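Putative uncharacterized protein (PDB 3F4S) is a thioredoxin-fold oxidoreductase of the DsbA family that probably catalyses the formation of disulfide bonds in other proteins. Local coordinates at residues 47-52 / 111-115; 40-46 / 174-180. The protein carries 1 engineered substitution. All blocks are in the same frame, centred on the assembly; numbering follows the deposited sequence.

Interaction 1 (47-52 / 111-115)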
loop_
_atom_site.group_PDB
_atom_site.type_symbol
_atom_site.label_atom_id
_atom_site.label_comp_id
_atom_site.label_asym_id
_atom_site.label_seq_id
_atom_site.Cartn_x
_atom_site.Cartn_y
_atom_site.Cartn_z
ATOM N N ALA A 47 1.271 0.750 5.082
ATOM C CA ALA A 47 0.555 -0.096 6.031
ATOM C C ALA A 47 1.267 -1.421 6.238
ATOM O O ALA A 47 2.006 -1.877 5.373
ATOM C CB ALA A 47 -0.879 -0.337 5.560
ATOM N N SER A 48 1.036 -2.023 7.400
ATOM C CA SER A 48 1.486 -3.371 7.695
ATOM C C SER A 48 0.375 -4.339 7.316
ATOM O O SER A 48 -0.800 -4.104 7.635
ATOM C CB SER A 48 1.774 -3.502 9.192
ATOM O OG SER A 48 1.715 -4.855 9.597
ATOM N N LEU A 49 0.736 -5.429 6.649
ATOM C CA LEU A 49 -0.255 -6.405 6.219
ATOM C C LEU A 49 -0.923 -7.153 7.379
ATOM O O LEU A 49 -1.963 -7.785 7.189
ATOM C CB LEU A 49 0.357 -7.404 5.231
ATOM C CG LEU A 49 0.756 -6.820 3.870
ATOM C CD1 LEU A 49 1.590 -7.807 3.046
ATOM C CD2 LEU A 49 -0.484 -6.392 3.091
ATOM N N THR A 50 -0.322 -7.087 8.566
ATOM C CA THR A 50 -0.816 -7.808 9.739
ATOM C C THR A 50 -1.512 -6.876 10.729
ATOM O O THR A 50 -1.901 -7.280 11.828
ATOM C CB THR A 50 0.334 -8.514 10.469
ATOM O OG1 THR A 50 1.323 -7.540 10.835
ATOM C CG2 THR A 50 0.973 -9.582 9.578
ATOM N N CYS A 51 -1.658 -5.616 10.345
ATOM C CA CYS A 51 -2.267 -4.624 11.221
ATOM C C CYS A 51 -3.794 -4.677 11.139
ATOM O O CYS A 51 -4.374 -4.529 10.066
ATOM C CB CYS A 51 -1.746 -3.234 10.865
ATOM S SG CYS A 51 -2.678 -1.890 11.605
ATOM N N TYR A 52 -4.434 -4.892 12.286
ATOM C CA TYR A 52 -5.877 -5.155 12.363
ATOM C C TYR A 52 -6.751 -4.041 11.770
ATOM O O TYR A 52 -7.599 -4.295 10.901
ATOM C CB TYR A 52 -6.296 -5.497 13.804
ATOM C CG TYR A 52 -7.775 -5.784 13.985
ATOM C CD1 TYR A 52 -8.428 -6.721 13.187
ATOM C CD2 TYR A 52 -8.514 -5.128 14.962
ATOM C CE1 TYR A 52 -9.789 -6.986 13.352
ATOM C CE2 TYR A 52 -9.861 -5.382 15.137
ATOM C CZ TYR A 52 -10.495 -6.313 14.336
ATOM O OH TYR A 52 -11.835 -6.548 14.529
ATOM N N VAL A 111 -3.980 -11.068 1.731
ATOM C CA VAL A 111 -3.333 -11.119 3.044
ATOM C C VAL A 111 -4.151 -10.323 4.075
ATOM O O VAL A 111 -4.459 -10.827 5.166
ATOM C CB VAL A 111 -1.850 -10.649 2.995
ATOM C CG1 VAL A 111 -1.219 -10.713 4.392
ATOM C CG2 VAL A 111 -1.046 -11.512 1.989
ATOM N N PHE A 112 -4.507 -9.086 3.737
ATOM C CA PHE A 112 -5.374 -8.289 4.615
ATOM C C PHE A 112 -6.660 -9.057 4.973
ATOM O O PHE A 112 -7.047 -9.133 6.147
ATOM C CB PHE A 112 -5.784 -6.977 3.947
ATOM C CG PHE A 112 -4.753 -5.884 4.000
ATOM C CD1 PHE A 112 -4.189 -5.472 5.202
ATOM C CD2 PHE A 112 -4.410 -5.211 2.838
ATOM C CE1 PHE A 112 -3.265 -4.418 5.232
ATOM C CE2 PHE A 112 -3.494 -4.163 2.853
ATOM C CZ PHE A 112 -2.918 -3.767 4.050
ATOM N N ASN A 113 -7.307 -9.622 3.954
ATOM C CA ASN A 113 -8.577 -10.321 4.124
ATOM C C ASN A 113 -8.482 -11.524 5.046
ATOM O O ASN A 113 -9.464 -11.916 5.669
ATOM C CB ASN A 113 -9.114 -10.791 2.769
ATOM C CG ASN A 113 -9.828 -9.697 2.018
ATOM O OD1 ASN A 113 -10.189 -8.672 2.591
ATOM N ND2 ASN A 113 -10.040 -9.910 0.725
ATOM N N SER A 114 -7.297 -12.116 5.126
ATOM C CA SER A 114 -7.144 -13.379 5.837
ATOM C C SER A 114 -6.506 -13.214 7.217
ATOM O O SER A 114 -6.053 -14.186 7.820
ATOM C CB SER A 114 -6.338 -14.358 4.985
ATOM O OG SER A 114 -6.986 -14.584 3.743
ATOM N N ILE A 115 -6.499 -11.988 7.726
ATOM C CA ILE A 115 -5.793 -11.686 8.971
ATOM C C ILE A 115 -6.135 -12.639 10.134
ATOM O O ILE A 115 -5.250 -12.997 10.916
ATOM C CB ILE A 115 -5.996 -10.204 9.396
ATOM C CG1 ILE A 115 -5.065 -9.832 10.556
ATOM C CG2 ILE A 115 -7.447 -9.937 9.753
ATOM C CD1 ILE A 115 -5.019 -8.349 10.829
HETATM O O HOH W 1 -3.010 -10.261 7.590
#
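The backbone of Leu49, in the type I turn Ser48 to Cys51, passes the end of helix 101-113 with its CA 5.7 Å from that of Phe112, and the CA atoms of Thr50 and Ile115 are 6.4 Å apart. A flat aromatic ring suits the place between the turn and the helix: Leu49 sets its CD2 methyl over one face of the Phe112 ring, 3.8 Å from the centroid and 17° off the normal, a CH-pi contact in which the two side chains cross at about a right angle. The rim of the same ring meets Ser48 O and the small CB of Ala47. Beta-branched Val111 brings CG1 to Leu49 CB. Ile115 reaches across to the backbone at the end of the turn: with CG1 anti to the backbone N (chi1 -170°) and the chain extended, CD1 arrives 3.4 Å from Thr50 O and 3.6 Å from Tyr52 CA. One water donates to both Leu49 O (2.7 Å) and Val111 O (2.9 Å), bridging two carbonyls that could not bond each other. The turn is braced within by Thr50 N bonding to Ser48 OG, an ST turn, and Thr50 OG1 bonds to Asp85. Apolar packing and a shared water thus join the end of helix 101-113 to the loop in which Cys51, of the Cys51-Cys54 disulfide, is the N-cap of helix 52-60.

Interaction 2 (40-46 / 174-180)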
loop_
_atom_site.group_PDB
_atom_site.type_symbol
_atom_site.label_atom_id
_atom_site.label_comp_id
_atom_site.label_asym_id
_atom_site.label_seq_id
_atom_site.Cartn_x
_atom_site.Cartn_y
_atom_site.Cartn_z
ATOM N N PRO A 40 -5.200 12.614 -11.987
ATOM C CA PRO A 40 -5.092 13.930 -11.345
ATOM C C PRO A 40 -4.655 13.854 -9.883
ATOM O O PRO A 40 -3.916 14.735 -9.440
ATOM C CB PRO A 40 -6.517 14.486 -11.436
ATOM C CG PRO A 40 -7.148 13.751 -12.543
ATOM C CD PRO A 40 -6.526 12.394 -12.585
ATOM N N ILE A 41 -5.098 12.829 -9.151
ATOM C CA ILE A 41 -4.832 12.737 -7.719
ATOM C C ILE A 41 -3.921 11.555 -7.420
ATOM O O ILE A 41 -3.956 10.546 -8.121
ATOM C CB ILE A 41 -6.146 12.599 -6.909
ATOM C CG1 ILE A 41 -7.074 13.782 -7.213
ATOM C CG2 ILE A 41 -5.868 12.481 -5.405
ATOM C CD1 ILE A 41 -6.427 15.141 -6.996
ATOM N N LEU A 42 -3.103 11.694 -6.380
ATOM C CA LEU A 42 -2.192 10.640 -5.948
ATOM C C LEU A 42 -2.464 10.259 -4.498
ATOM O O LEU A 42 -2.567 11.129 -3.635
ATOM C CB LEU A 42 -0.742 11.115 -6.067
ATOM C CG LEU A 42 0.311 10.227 -5.394
ATOM C CD1 LEU A 42 0.288 8.831 -5.993
ATOM C CD2 LEU A 42 1.703 10.846 -5.512
ATOM N N MET A 43 -2.572 8.961 -4.232
ATOM C CA MET A 43 -2.623 8.457 -2.863
ATOM C C MET A 43 -1.472 7.491 -2.633
ATOM O O MET A 43 -1.309 6.522 -3.375
ATOM C CB MET A 43 -3.947 7.745 -2.565
ATOM C CG MET A 43 -3.912 6.916 -1.272
ATOM S SD MET A 43 -5.439 6.022 -0.938
ATOM C CE MET A 43 -6.533 7.372 -0.516
ATOM N N ILE A 44 -0.674 7.765 -1.606
ATOM C CA ILE A 44 0.360 6.841 -1.161
ATOM C C ILE A 44 -0.060 6.325 0.200
ATOM O O ILE A 44 -0.360 7.108 1.091
ATOM C CB ILE A 44 1.732 7.541 -1.041
ATOM C CG1 ILE A 44 2.199 8.028 -2.416
ATOM C CG2 ILE A 44 2.774 6.603 -0.408
ATOM C CD1 ILE A 44 3.392 8.979 -2.367
ATOM N N GLU A 45 -0.116 5.008 0.346
ATOM C CA GLU A 45 -0.474 4.394 1.612
ATOM C C GLU A 45 0.699 3.581 2.143
ATOM O O GLU A 45 1.280 2.777 1.411
ATOM C CB GLU A 45 -1.686 3.468 1.442
ATOM C CG GLU A 45 -1.992 2.674 2.702
ATOM C CD GLU A 45 -3.138 1.671 2.540
ATOM O OE1 GLU A 45 -3.793 1.646 1.471
ATOM O OE2 GLU A 45 -3.388 0.903 3.493
ATOM N N TYR A 46 1.042 3.788 3.413
ATOM C CA TYR A 46 1.939 2.886 4.127
ATOM C C TYR A 46 1.126 2.070 5.122
ATOM O O TYR A 46 0.383 2.627 5.932
ATOM C CB TYR A 46 3.002 3.666 4.897
ATOM C CG TYR A 46 4.093 4.281 4.054
ATOM C CD1 TYR A 46 5.270 3.584 3.787
ATOM C CD2 TYR A 46 3.953 5.563 3.537
ATOM C CE1 TYR A 46 6.286 4.155 3.023
ATOM C CE2 TYR A 46 4.957 6.141 2.770
ATOM C CZ TYR A 46 6.117 5.432 2.516
ATOM O OH TYR A 46 7.110 6.011 1.770
ATOM N N ILE A 174 -0.898 4.988 7.337
ATOM C CA ILE A 174 -0.749 6.398 7.027
ATOM C C ILE A 174 -1.027 6.585 5.540
ATOM O O ILE A 174 -0.608 5.761 4.710
ATOM C CB ILE A 174 0.670 6.898 7.341
ATOM C CG1 ILE A 174 0.915 6.915 8.852
ATOM C CG2 ILE A 174 0.889 8.284 6.754
ATOM C CD1 ILE A 174 0.201 8.038 9.572
ATOM N N PHE A 175 -1.727 7.666 5.207
ATOM C CA PHE A 175 -2.056 7.991 3.823
ATOM C C PHE A 175 -1.586 9.387 3.481
ATOM O O PHE A 175 -1.763 10.322 4.260
ATOM C CB PHE A 175 -3.572 7.938 3.606
ATOM C CG PHE A 175 -4.196 6.637 3.999
ATOM C CD1 PHE A 175 -4.392 5.634 3.061
ATOM C CD2 PHE A 175 -4.595 6.413 5.308
ATOM C CE1 PHE A 175 -4.964 4.429 3.423
ATOM C CE2 PHE A 175 -5.170 5.206 5.676
ATOM C CZ PHE A 175 -5.353 4.215 4.729
ATOM N N PHE A 176 -0.994 9.529 2.306
ATOM C CA PHE A 176 -0.676 10.843 1.781
ATOM C C PHE A 176 -1.503 11.027 0.525
ATOM O O PHE A 176 -1.425 10.218 -0.401
ATOM C CB PHE A 176 0.818 10.968 1.486
ATOM C CG PHE A 176 1.686 10.824 2.703
ATOM C CD1 PHE A 176 1.957 11.916 3.515
ATOM C CD2 PHE A 176 2.220 9.591 3.046
ATOM C CE1 PHE A 176 2.750 11.784 4.638
ATOM C CE2 PHE A 176 3.015 9.450 4.168
ATOM C CZ PHE A 176 3.277 10.548 4.968
ATOM N N ILE A 177 -2.313 12.080 0.513
ATOM C CA ILE A 177 -3.197 12.358 -0.611
ATOM C C ILE A 177 -2.934 13.769 -1.133
ATOM O O ILE A 177 -3.066 14.749 -0.400
ATOM C CB ILE A 177 -4.677 12.209 -0.217
ATOM C CG1 ILE A 177 -4.917 10.858 0.465
ATOM C CG2 ILE A 177 -5.573 12.372 -1.450
ATOM C CD1 ILE A 177 -6.285 10.727 1.101
ATOM N N LYS A 178 -2.554 13.862 -2.402
ATOM C CA LYS A 178 -2.094 15.123 -2.958
ATOM C C LYS A 178 -2.300 15.138 -4.465
ATOM O O LYS A 178 -2.639 14.118 -5.069
ATOM C CB LYS A 178 -0.609 15.333 -2.633
ATOM C CG LYS A 178 0.305 14.290 -3.261
ATOM C CD LYS A 178 1.742 14.386 -2.751
ATOM C CE LYS A 178 2.355 15.746 -3.053
ATOM N NZ LYS A 178 2.350 16.077 -4.507
ATOM N N LEU A 179 -2.098 16.302 -5.069
ATOM C CA LEU A 179 -2.132 16.410 -6.516
ATOM C C LEU A 179 -0.998 15.574 -7.081
ATOM O O LEU A 179 0.116 15.582 -6.556
ATOM C CB LEU A 179 -1.977 17.864 -6.948
ATOM C CG LEU A 179 -3.086 18.788 -6.452
ATOM C CD1 LEU A 179 -2.805 20.227 -6.862
ATOM C CD2 LEU A 179 -4.433 18.320 -6.978
ATOM N N ASN A 180 -1.288 14.831 -8.138
ATOM C CA ASN A 180 -0.271 14.023 -8.780
ATOM C C ASN A 180 0.564 14.896 -9.715
ATOM O O ASN A 180 0.535 14.716 -10.926
ATOM C CB ASN A 180 -0.925 12.865 -9.538
ATOM C CG ASN A 180 0.082 11.864 -10.073
ATOM O OD1 ASN A 180 1.219 11.787 -9.603
ATOM N ND2 ASN A 180 -0.339 11.083 -11.060
#
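Two central strands of the thioredoxin-fold sheet, 41-46 and 174-179, pair antiparallel here, their axes 4.7 Å apart at closest approach and 168° between directions. Leu42 with Lys178, Ile44 with Phe176 and Tyr46 with Ile174 are hydrogen-bonded pairs, each joined by two N-H to O bonds; Ile44 N to Phe176 O and Phe176 N to Ile44 O are both 2.8 Å. Past the strand end, Asn180 N continues the series to Pro40 O at 2.9 Å, approaching from above the carbonyl plane. Proline, lacking an N-H, can still serve there as acceptor, while Asn180 ND2 turns back to Pro37 O and Ala39 O.

On the face carrying Met43, Glu45, Phe175 and Ile177, neighbours lie side by side. Glu45, extended beyond CG, lies beside the Phe175 side chain and points the same way, its CD 3.4 Å from Phe175 CE1, with carboxylate and ring planes 42° apart. Met43 bends at its last torsion (chi3 -71°), which carries CE to 3.7 Å from Ile177 CD1, while SD makes an oblique Met-aromatic contact with Phe175. Flexible methionine thereby fits both an aromatic and a branched neighbour, and helix 199-216 packs on Ile177. The other face holds Leu42, Ile44, Tyr46, Ile174, Phe176 and Lys178; there Tyr46 CD2 comes to the edge of the Phe176 ring, 4.0 Å from Phe176 CE2.

Beta-branched Ile44, Ile174 and Ile177 and aromatic Tyr46, Phe175 and Phe176 suit this extended backbone, but Glu45 is a buried acid. Its OE1 is hydrogen-bonded to Tyr77 OH and its OE2 to His58 NE2. A carboxylate near, without touching, the Cys51-Cys54 pair is thus fixed in rotation by two polar partners and packed against by a ring.

From the N terminus, the chain first runs through 40-46 and continues directly into 47-52, so the strand of interaction 2 leads straight to the turn of interaction 1. Interaction 1 closes the shorter loop, when helix 101-113 returns to the turn at 111-115. The chain then passes through helices 127-135, 140-147 and 150-167 before strand 174-179 comes back to 40-46 and closes the longer loop, within which interaction 1 is nested. Their centres lie 20 Å apart, on opposite sides of the chain's centre. Interaction 2 builds the middle of the sheet; interaction 1 ties the loop after strand 41-47 to helix 101-113, one of the helices inserted in the thioredoxin fold, as in other DsbA proteins.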